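Local coordinates for hypothetical lipoprotein ymcC (Escherichia coli K12, PDB 2IN5), which is an uncharacterized lipoprotein of the GfcB/YjbF family, probably membrane-attached and perhaps linked to group 4 capsule polysaccharide, at residues A[102-114]-A[122-134]. Numbering follows the deposited sequence.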
loop_
_atom_site.group_PDB
_atom_site.type_symbol
_atom_site.label_atom_id
_atom_site.label_comp_id
_atom_site.label_asym_id
_atom_site.label_seq_id
_atom_site.Cartn_x
_atom_site.Cartn_y
_atom_site.Cartn_z
ATOM N N ALA A 102 -22.310 -3.180 -15.873
ATOM C CA ALA A 102 -23.513 -2.347 -15.836
ATOM C C ALA A 102 -23.381 -1.053 -16.614
ATOM O O ALA A 102 -24.183 -0.138 -16.447
ATOM C CB ALA A 102 -23.888 -2.029 -14.392
ATOM N N ILE A 103 -22.372 -0.958 -17.462
ATOM C CA ILE A 103 -22.203 0.256 -18.231
ATOM C C ILE A 103 -23.215 0.283 -19.363
ATOM O O ILE A 103 -23.280 -0.650 -20.164
ATOM C CB ILE A 103 -20.797 0.337 -18.837
ATOM C CG1 ILE A 103 -19.754 0.353 -17.722
ATOM C CG2 ILE A 103 -20.684 1.562 -19.730
ATOM C CD1 ILE A 103 -18.343 0.441 -18.225
ATOM N N LYS A 104 -24.009 1.348 -19.425
ATOM C CA LYS A 104 -24.998 1.489 -20.488
ATOM C C LYS A 104 -24.411 2.392 -21.561
ATOM O O LYS A 104 -23.649 3.308 -21.262
ATOM C CB LYS A 104 -26.303 2.108 -19.962
ATOM C CG LYS A 104 -27.160 1.199 -19.097
ATOM C CD LYS A 104 -28.500 1.862 -18.785
ATOM C CE LYS A 104 -29.477 0.905 -18.100
ATOM N NZ LYS A 104 -28.911 0.341 -16.839
ATOM N N ASP A 105 -24.758 2.121 -22.813
ATOM C CA ASP A 105 -24.273 2.918 -23.931
ATOM C C ASP A 105 -24.705 4.361 -23.692
ATOM O O ASP A 105 -25.892 4.654 -23.577
ATOM C CB ASP A 105 -24.868 2.391 -25.242
ATOM C CG ASP A 105 -24.149 2.918 -26.467
ATOM O OD1 ASP A 105 -22.901 2.964 -26.454
ATOM O OD2 ASP A 105 -24.826 3.269 -27.456
ATOM N N GLY A 106 -23.728 5.254 -23.599
ATOM C CA GLY A 106 -24.025 6.653 -23.360
ATOM C C GLY A 106 -23.638 7.128 -21.970
ATOM O O GLY A 106 -23.953 8.260 -21.599
ATOM N N SER A 107 -22.970 6.268 -21.199
ATOM C CA SER A 107 -22.534 6.610 -19.845
ATOM C C SER A 107 -21.596 7.812 -19.877
ATOM O O SER A 107 -20.763 7.938 -20.773
ATOM C CB SER A 107 -21.815 5.427 -19.186
ATOM O OG SER A 107 -22.711 4.388 -18.849
ATOM N N ARG A 108 -21.731 8.692 -18.894
ATOM C CA ARG A 108 -20.895 9.875 -18.856
ATOM C C ARG A 108 -20.163 9.960 -17.528
ATOM O O ARG A 108 -20.513 9.274 -16.568
ATOM C CB ARG A 108 -21.752 11.129 -19.106
ATOM C CG ARG A 108 -22.619 11.029 -20.376
ATOM C CD ARG A 108 -22.880 12.379 -21.066
ATOM N NE ARG A 108 -23.473 13.382 -20.182
ATOM C CZ ARG A 108 -23.826 14.611 -20.563
ATOM N NH1 ARG A 108 -23.653 15.002 -21.823
ATOM N NH2 ARG A 108 -24.342 15.462 -19.679
ATOM N N TRP A 109 -19.117 10.774 -17.488
ATOM C CA TRP A 109 -18.339 10.950 -16.269
ATOM C C TRP A 109 -17.547 12.233 -16.356
ATOM O O TRP A 109 -16.959 12.549 -17.387
ATOM C CB TRP A 109 -17.395 9.767 -16.055
ATOM C CG TRP A 109 -16.506 9.900 -14.849
ATOM C CD1 TRP A 109 -16.839 10.432 -13.642
ATOM C CD2 TRP A 109 -15.161 9.431 -14.722
ATOM N NE1 TRP A 109 -15.788 10.318 -12.765
ATOM C CE2 TRP A 109 -14.744 9.703 -13.403
ATOM C CE3 TRP A 109 -14.269 8.798 -15.594
ATOM C CZ2 TRP A 109 -13.471 9.364 -12.931
ATOM C CZ3 TRP A 109 -13.002 8.460 -15.125
ATOM C CH2 TRP A 109 -12.617 8.745 -13.803
ATOM N N THR A 110 -17.549 12.978 -15.262
ATOM C CA THR A 110 -16.837 14.239 -15.207
ATOM C C THR A 110 -15.892 14.233 -14.018
ATOM O O THR A 110 -16.264 13.852 -12.909
ATOM C CB THR A 110 -17.833 15.428 -15.110
ATOM O OG1 THR A 110 -18.441 15.639 -16.391
ATOM C CG2 THR A 110 -17.122 16.706 -14.681
ATOM N N ARG A 111 -14.651 14.631 -14.262
ATOM C CA ARG A 111 -13.660 14.668 -13.200
ATOM C C ARG A 111 -12.509 15.573 -13.597
ATOM O O ARG A 111 -12.419 16.023 -14.744
ATOM C CB ARG A 111 -13.132 13.254 -12.915
ATOM C CG ARG A 111 -12.248 12.652 -14.004
ATOM C CD ARG A 111 -13.001 12.479 -15.306
ATOM N NE ARG A 111 -12.297 11.579 -16.208
ATOM C CZ ARG A 111 -12.786 11.146 -17.365
ATOM N NH1 ARG A 111 -13.989 11.527 -17.774
ATOM N NH2 ARG A 111 -12.069 10.324 -18.116
ATOM N N ASP A 112 -11.641 15.864 -12.642
ATOM C CA ASP A 112 -10.483 16.693 -12.931
ATOM C C ASP A 112 -9.251 15.815 -12.698
ATOM O O ASP A 112 -9.300 14.873 -11.910
ATOM C CB ASP A 112 -10.438 17.923 -12.005
ATOM C CG ASP A 112 -11.639 18.850 -12.179
ATOM O OD1 ASP A 112 -11.901 19.316 -13.313
ATOM O OD2 ASP A 112 -12.320 19.123 -11.166
ATOM N N ILE A 113 -8.162 16.097 -13.403
ATOM C CA ILE A 113 -6.935 15.333 -13.206
ATOM C C ILE A 113 -5.801 16.311 -12.957
ATOM O O ILE A 113 -5.860 17.471 -13.372
ATOM C CB ILE A 113 -6.561 14.427 -14.444
ATOM C CG1 ILE A 113 -6.413 15.270 -15.706
ATOM C CG2 ILE A 113 -7.640 13.365 -14.683
ATOM C CD1 ILE A 113 -5.928 14.474 -16.875
ATOM N N LEU A 114 -4.773 15.828 -12.268
ATOM C CA LEU A 114 -3.597 16.622 -11.952
ATOM C C LEU A 114 -2.389 15.782 -12.308
ATOM O O LEU A 114 -2.220 14.698 -11.764
ATOM C CB LEU A 114 -3.559 16.939 -10.456
ATOM C CG LEU A 114 -2.360 17.739 -9.928
ATOM C CD1 LEU A 114 -2.283 19.100 -10.594
ATOM C CD2 LEU A 114 -2.487 17.874 -8.436
ATOM N N ARG A 122 0.296 20.363 -14.179
ATOM C CA ARG A 122 -0.801 20.680 -15.098
ATOM C C ARG A 122 -2.093 20.025 -14.604
ATOM O O ARG A 122 -2.059 19.086 -13.818
ATOM C CB ARG A 122 -0.462 20.175 -16.503
ATOM C CG ARG A 122 0.694 20.911 -17.184
ATOM C CD ARG A 122 0.304 22.341 -17.577
ATOM N NE ARG A 122 1.426 23.079 -18.155
ATOM C CZ ARG A 122 2.418 23.622 -17.452
ATOM N NH1 ARG A 122 2.438 23.524 -16.127
ATOM N NH2 ARG A 122 3.404 24.252 -18.082
ATOM N N SER A 123 -3.235 20.525 -15.046
ATOM C CA SER A 123 -4.499 19.947 -14.611
ATOM C C SER A 123 -5.594 20.337 -15.591
ATOM O O SER A 123 -5.437 21.293 -16.344
ATOM C CB SER A 123 -4.847 20.430 -13.196
ATOM O OG SER A 123 -5.307 21.766 -13.208
ATOM N N ALA A 124 -6.695 19.595 -15.607
ATOM C CA ALA A 124 -7.779 19.916 -16.531
ATOM C C ALA A 124 -9.090 19.235 -16.161
ATOM O O ALA A 124 -9.107 18.280 -15.394
ATOM C CB ALA A 124 -7.375 19.542 -17.952
ATOM N N THR A 125 -10.193 19.745 -16.694
ATOM C CA THR A 125 -11.490 19.164 -16.404
ATOM C C THR A 125 -11.910 18.288 -17.569
ATOM O O THR A 125 -12.105 18.770 -18.689
ATOM C CB THR A 125 -12.542 20.244 -16.152
ATOM O OG1 THR A 125 -12.136 21.038 -15.033
ATOM C CG2 THR A 125 -13.897 19.607 -15.837
ATOM N N LEU A 126 -12.035 16.994 -17.295
ATOM C CA LEU A 126 -12.399 16.027 -18.316
ATOM C C LEU A 126 -13.816 15.511 -18.208
ATOM O O LEU A 126 -14.308 15.177 -17.125
ATOM C CB LEU A 126 -11.453 14.827 -18.277
ATOM C CG LEU A 126 -9.991 14.985 -18.691
ATOM C CD1 LEU A 126 -9.260 15.890 -17.721
ATOM C CD2 LEU A 126 -9.343 13.612 -18.712
ATOM N N SER A 127 -14.461 15.439 -19.359
ATOM C CA SER A 127 -15.814 14.930 -19.449
ATOM C C SER A 127 -15.820 13.935 -20.601
ATOM O O SER A 127 -15.349 14.237 -21.697
ATOM C CB SER A 127 -16.795 16.076 -19.710
ATOM O OG SER A 127 -16.373 16.861 -20.810
ATOM N N SER A 128 -16.340 12.741 -20.347
ATOM C CA SER A 128 -16.378 11.704 -21.375
ATOM C C SER A 128 -17.685 10.930 -21.403
ATOM O O SER A 128 -18.478 10.975 -20.462
ATOM C CB SER A 128 -15.242 10.704 -21.162
ATOM O OG SER A 128 -15.427 9.990 -19.949
ATOM N N THR A 129 -17.890 10.211 -22.501
ATOM C CA THR A 129 -19.076 9.388 -22.678
ATOM C C THR A 129 -18.635 8.037 -23.231
ATOM O O THR A 129 -17.790 7.963 -24.127
ATOM C CB THR A 129 -20.088 10.042 -23.658
ATOM O OG1 THR A 129 -19.543 10.050 -24.982
ATOM C CG2 THR A 129 -20.391 11.469 -23.234
ATOM N N PHE A 130 -19.191 6.965 -22.683
ATOM C CA PHE A 130 -18.840 5.628 -23.138
ATOM C C PHE A 130 -19.687 5.204 -24.328
ATOM O O PHE A 130 -20.898 5.413 -24.341
ATOM C CB PHE A 130 -19.006 4.621 -22.002
ATOM C CG PHE A 130 -17.859 4.604 -21.030
ATOM C CD1 PHE A 130 -17.332 3.398 -20.595
ATOM C CD2 PHE A 130 -17.308 5.786 -20.544
ATOM C CE1 PHE A 130 -16.275 3.360 -19.693
ATOM C CE2 PHE A 130 -16.250 5.758 -19.641
ATOM C CZ PHE A 130 -15.734 4.538 -19.217
ATOM N N SER A 131 -19.047 4.612 -25.328
ATOM C CA SER A 131 -19.758 4.169 -26.517
ATOM C C SER A 131 -19.406 2.697 -26.789
ATOM O O SER A 131 -18.230 2.348 -26.956
ATOM C CB SER A 131 -19.378 5.073 -27.703
ATOM O OG SER A 131 -20.252 4.916 -28.815
ATOM N N PHE A 132 -20.430 1.839 -26.799
ATOM C CA PHE A 132 -20.244 0.404 -27.033
ATOM C C PHE A 132 -19.775 0.189 -28.462
ATOM O O PHE A 132 -20.480 0.513 -29.420
ATOM C CB PHE A 132 -21.547 -0.362 -26.782
ATOM C CG PHE A 132 -21.392 -1.857 -26.857
ATOM C CD1 PHE A 132 -20.572 -2.531 -25.952
ATOM C CD2 PHE A 132 -22.023 -2.589 -27.860
ATOM C CE1 PHE A 132 -20.378 -3.910 -26.051
ATOM C CE2 PHE A 132 -21.835 -3.968 -27.967
ATOM C CZ PHE A 132 -21.011 -4.630 -27.061
ATOM N N ALA A 133 -18.569 -0.350 -28.592
ATOM C CA ALA A 133 -17.959 -0.587 -29.891
ATOM C C ALA A 133 -18.143 -2.027 -30.358
ATOM O O ALA A 133 -17.707 -2.396 -31.448
ATOM C CB ALA A 133 -16.480 -0.234 -29.828
ATOM N N GLY A 134 -18.780 -2.839 -29.522
ATOM C CA GLY A 134 -19.026 -4.215 -29.898
ATOM C C GLY A 134 -18.261 -5.302 -29.166
ATOM O O GLY A 134 -17.645 -5.093 -28.122
#
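R111 lies across L126 and S128 on the inward face of an antiparallel beta hairpin, its guanidinium sandwiched between L126 CB on one side and the W109 ring on the other, where CE3 stands 3.3 Å from the guanidinium plane. R108 to L114 pair with T129 to S123; W109/S128, R111/L126 and I113/A124 are the hydrogen-bonded pairs. R111 CG sits between the backbone N and the carbonyl carbon (chi1 70°), and a bend at chi2 carries the chain over W109. R111 NH1 then reaches S128 OG, 3.0 Å away and close to the guanidinium plane; S128 OG is also hydrogen-bonded to E152 OE2, which forms a long, weak ion pair with R111 NH2. A leucine in place of R111 would probably deprive S128 OG of this donor and E152 of its distant cationic partner. On this buried face I113 CG1 meets L126 CD1 at 3.5 Å, the side chains crossing at about a right angle; in the preceding loop, I103 packs obliquely on F130.

The outward face is more solvent-exposed: R108 and T129 lie side by side, and T110 OG1 is 3.7 Å from S127 CB. In the type II turn K104 to S107, D105 OD1 accepts a nearly straight 2.7 Å bond from F132 N.

Strand 86-89 flanks 108-117, strand 143-156 borders 120-140, and R75 of strand 75-80 touches W109, R111 and F130.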